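Local coordinates for protein Methylcobalamin\: coenzyme M methyltransferase (Methanosarcina mazei, PDB 4AY7) that transfers a methyl group from a methylated corrinoid to coenzyme M, a zinc-dependent step of methanogenesis carried out on a TIM-barrel fold, at residues E155-V160 against I187-S192. Sequence-based numbering, arbitrary orientation.
Sequences EGPVTV and IATEAS
The CA atoms of Pro-157 and Thr-189, 5.0 Å apart, are the nearest such pair across the segments, where the first turn of helix 157-165 lies against the middle of the long helix 178-202. Gly-156, about 9 Å from the side chain of the zinc ligand His-246, is the N-cap of the shorter helix, directly after barrel strand 150-155, and its carbonyl accepts the first turn's bond from Val-160 N. Proline suits the next position, because a first-turn residue need give no backbone N-H and its ring holds phi near the helical value (-66°). That ring crosses the Thr-189 side chain, with Pro-157 CB 3.4 Å from Thr-189 OG1; the hydroxyl is bonded to Leu-185 O, one turn back. Ala-188 is small enough for its methyl to enter beside the backbone, CB lying 3.3 Å from Pro-157 O and 3.5 Å from Val-160 CG1. Valine uses both branches: with CG1 anti to the backbone N (chi1 168°), that branch rests on Ala-188 CB while CG2 comes 3.8 Å from Ser-192 OG. Serine can face this apolar surface because Ser-192 OG donates a hydrogen bond to Ala-188 O, 3.0 Å away and 38° out of the carbonyl plane, on the face opposite to Ser-192 N. Leu-232 and Phe-235 of helix 221-238, with Leu-87 of helix 86-90, flank the junction. No hydrogen bond links the segments: two buried hydroxyls are satisfied within their own helix, leaving van der Waals contacts of the proline, valine and alanine, with those hydroxyls, to join the barrel's strand-to-helix corner to the long helix outside it.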
loop_
_atom_site.group_PDB
_atom_site.type_symbol
_atom_site.label_atom_id
_atom_site.label_comp_id
_atom_site.label_asym_id
_atom_site.label_seq_id
_atom_site.Cartn_x
_atom_site.Cartn_y
_atom_site.Cartn_z
ATOM N N GLU A 155 -1.250 -3.199 -5.762
ATOM C CA GLU A 155 -2.474 -3.971 -5.532
ATOM C C GLU A 155 -2.091 -5.393 -5.153
ATOM O O GLU A 155 -1.116 -5.944 -5.618
ATOM C CB GLU A 155 -3.412 -3.915 -6.790
ATOM C CG GLU A 155 -2.833 -4.471 -8.049
ATOM C CD GLU A 155 -2.061 -3.421 -8.880
ATOM O OE1 GLU A 155 -1.388 -2.514 -8.315
ATOM O OE2 GLU A 155 -2.070 -3.543 -10.115
ATOM N N GLY A 156 -2.786 -5.930 -4.158
ATOM C CA GLY A 156 -2.447 -7.232 -3.591
ATOM C C GLY A 156 -3.149 -8.346 -4.371
ATOM O O GLY A 156 -4.027 -8.067 -5.235
ATOM N N PRO A 157 -2.823 -9.599 -4.067
ATOM C CA PRO A 157 -3.292 -10.663 -4.939
ATOM C C PRO A 157 -4.792 -10.849 -4.967
ATOM O O PRO A 157 -5.334 -11.258 -6.009
ATOM C CB PRO A 157 -2.595 -11.902 -4.438
ATOM C CG PRO A 157 -1.956 -11.572 -3.147
ATOM C CD PRO A 157 -1.867 -10.075 -3.044
ATOM N N VAL A 158 -5.498 -10.508 -3.907
ATOM C CA VAL A 158 -6.932 -10.697 -3.947
ATOM C C VAL A 158 -7.511 -9.705 -4.983
ATOM O O VAL A 158 -8.330 -10.038 -5.838
ATOM C CB VAL A 158 -7.579 -10.568 -2.589
ATOM C CG1 VAL A 158 -9.093 -10.782 -2.643
ATOM C CG2 VAL A 158 -6.905 -11.561 -1.630
ATOM N N THR A 159 -7.098 -8.445 -4.871
ATOM C CA THR A 159 -7.567 -7.415 -5.779
ATOM C C THR A 159 -7.134 -7.679 -7.227
ATOM O O THR A 159 -7.923 -7.446 -8.139
ATOM C CB THR A 159 -7.105 -6.070 -5.196
ATOM O OG1 THR A 159 -7.775 -5.915 -3.932
ATOM C CG2 THR A 159 -7.457 -4.833 -6.100
ATOM N N VAL A 160 -5.925 -8.231 -7.421
ATOM C CA VAL A 160 -5.456 -8.591 -8.758
ATOM C C VAL A 160 -6.326 -9.702 -9.324
ATOM O O VAL A 160 -6.731 -9.601 -10.479
ATOM C CB VAL A 160 -3.981 -9.095 -8.770
ATOM C CG1 VAL A 160 -3.650 -9.725 -10.103
ATOM C CG2 VAL A 160 -3.034 -7.954 -8.408
ATOM N N ILE A 187 -3.062 -17.551 -10.079
ATOM C CA ILE A 187 -2.391 -16.770 -11.111
ATOM C C ILE A 187 -2.070 -15.368 -10.575
ATOM O O ILE A 187 -0.935 -14.878 -10.770
ATOM C CB ILE A 187 -3.264 -16.608 -12.365
ATOM C CG1 ILE A 187 -3.533 -17.992 -13.013
ATOM C CG2 ILE A 187 -2.613 -15.671 -13.356
ATOM C CD1 ILE A 187 -4.784 -18.059 -13.864
ATOM N N ALA A 188 -3.065 -14.711 -9.924
ATOM C CA ALA A 188 -2.853 -13.385 -9.322
ATOM C C ALA A 188 -1.691 -13.412 -8.332
ATOM O O ALA A 188 -0.888 -12.488 -8.374
ATOM C CB ALA A 188 -4.130 -12.858 -8.610
ATOM N N THR A 189 -1.543 -14.483 -7.505
ATOM C CA THR A 189 -0.496 -14.497 -6.480
ATOM C C THR A 189 0.871 -14.638 -7.128
ATOM O O THR A 189 1.810 -13.934 -6.737
ATOM C CB THR A 189 -0.773 -15.568 -5.412
ATOM O OG1 THR A 189 -2.057 -15.273 -4.877
ATOM C CG2 THR A 189 0.265 -15.632 -4.268
ATOM N N GLU A 190 0.938 -15.468 -8.165
ATOM C CA GLU A 190 2.157 -15.690 -8.865
ATOM C C GLU A 190 2.645 -14.368 -9.491
ATOM O O GLU A 190 3.810 -14.033 -9.433
ATOM C CB GLU A 190 1.912 -16.751 -9.944
ATOM C CG GLU A 190 3.063 -17.062 -10.873
ATOM C CD GLU A 190 2.687 -18.158 -11.913
ATOM O OE1 GLU A 190 1.990 -19.159 -11.523
ATOM O OE2 GLU A 190 3.091 -18.027 -13.123
ATOM N N ALA A 191 1.748 -13.701 -10.187
ATOM C CA ALA A 191 2.085 -12.430 -10.863
ATOM C C ALA A 191 2.520 -11.428 -9.797
ATOM O O ALA A 191 3.456 -10.657 -9.995
ATOM C CB ALA A 191 0.874 -11.863 -11.681
ATOM N N SER A 192 1.815 -11.403 -8.688
ATOM C CA SER A 192 2.102 -10.428 -7.591
ATOM C C SER A 192 3.518 -10.597 -7.056
ATOM O O SER A 192 4.241 -9.631 -6.862
ATOM C CB SER A 192 1.042 -10.576 -6.464
ATOM O OG SER A 192 -0.190 -9.981 -6.929
#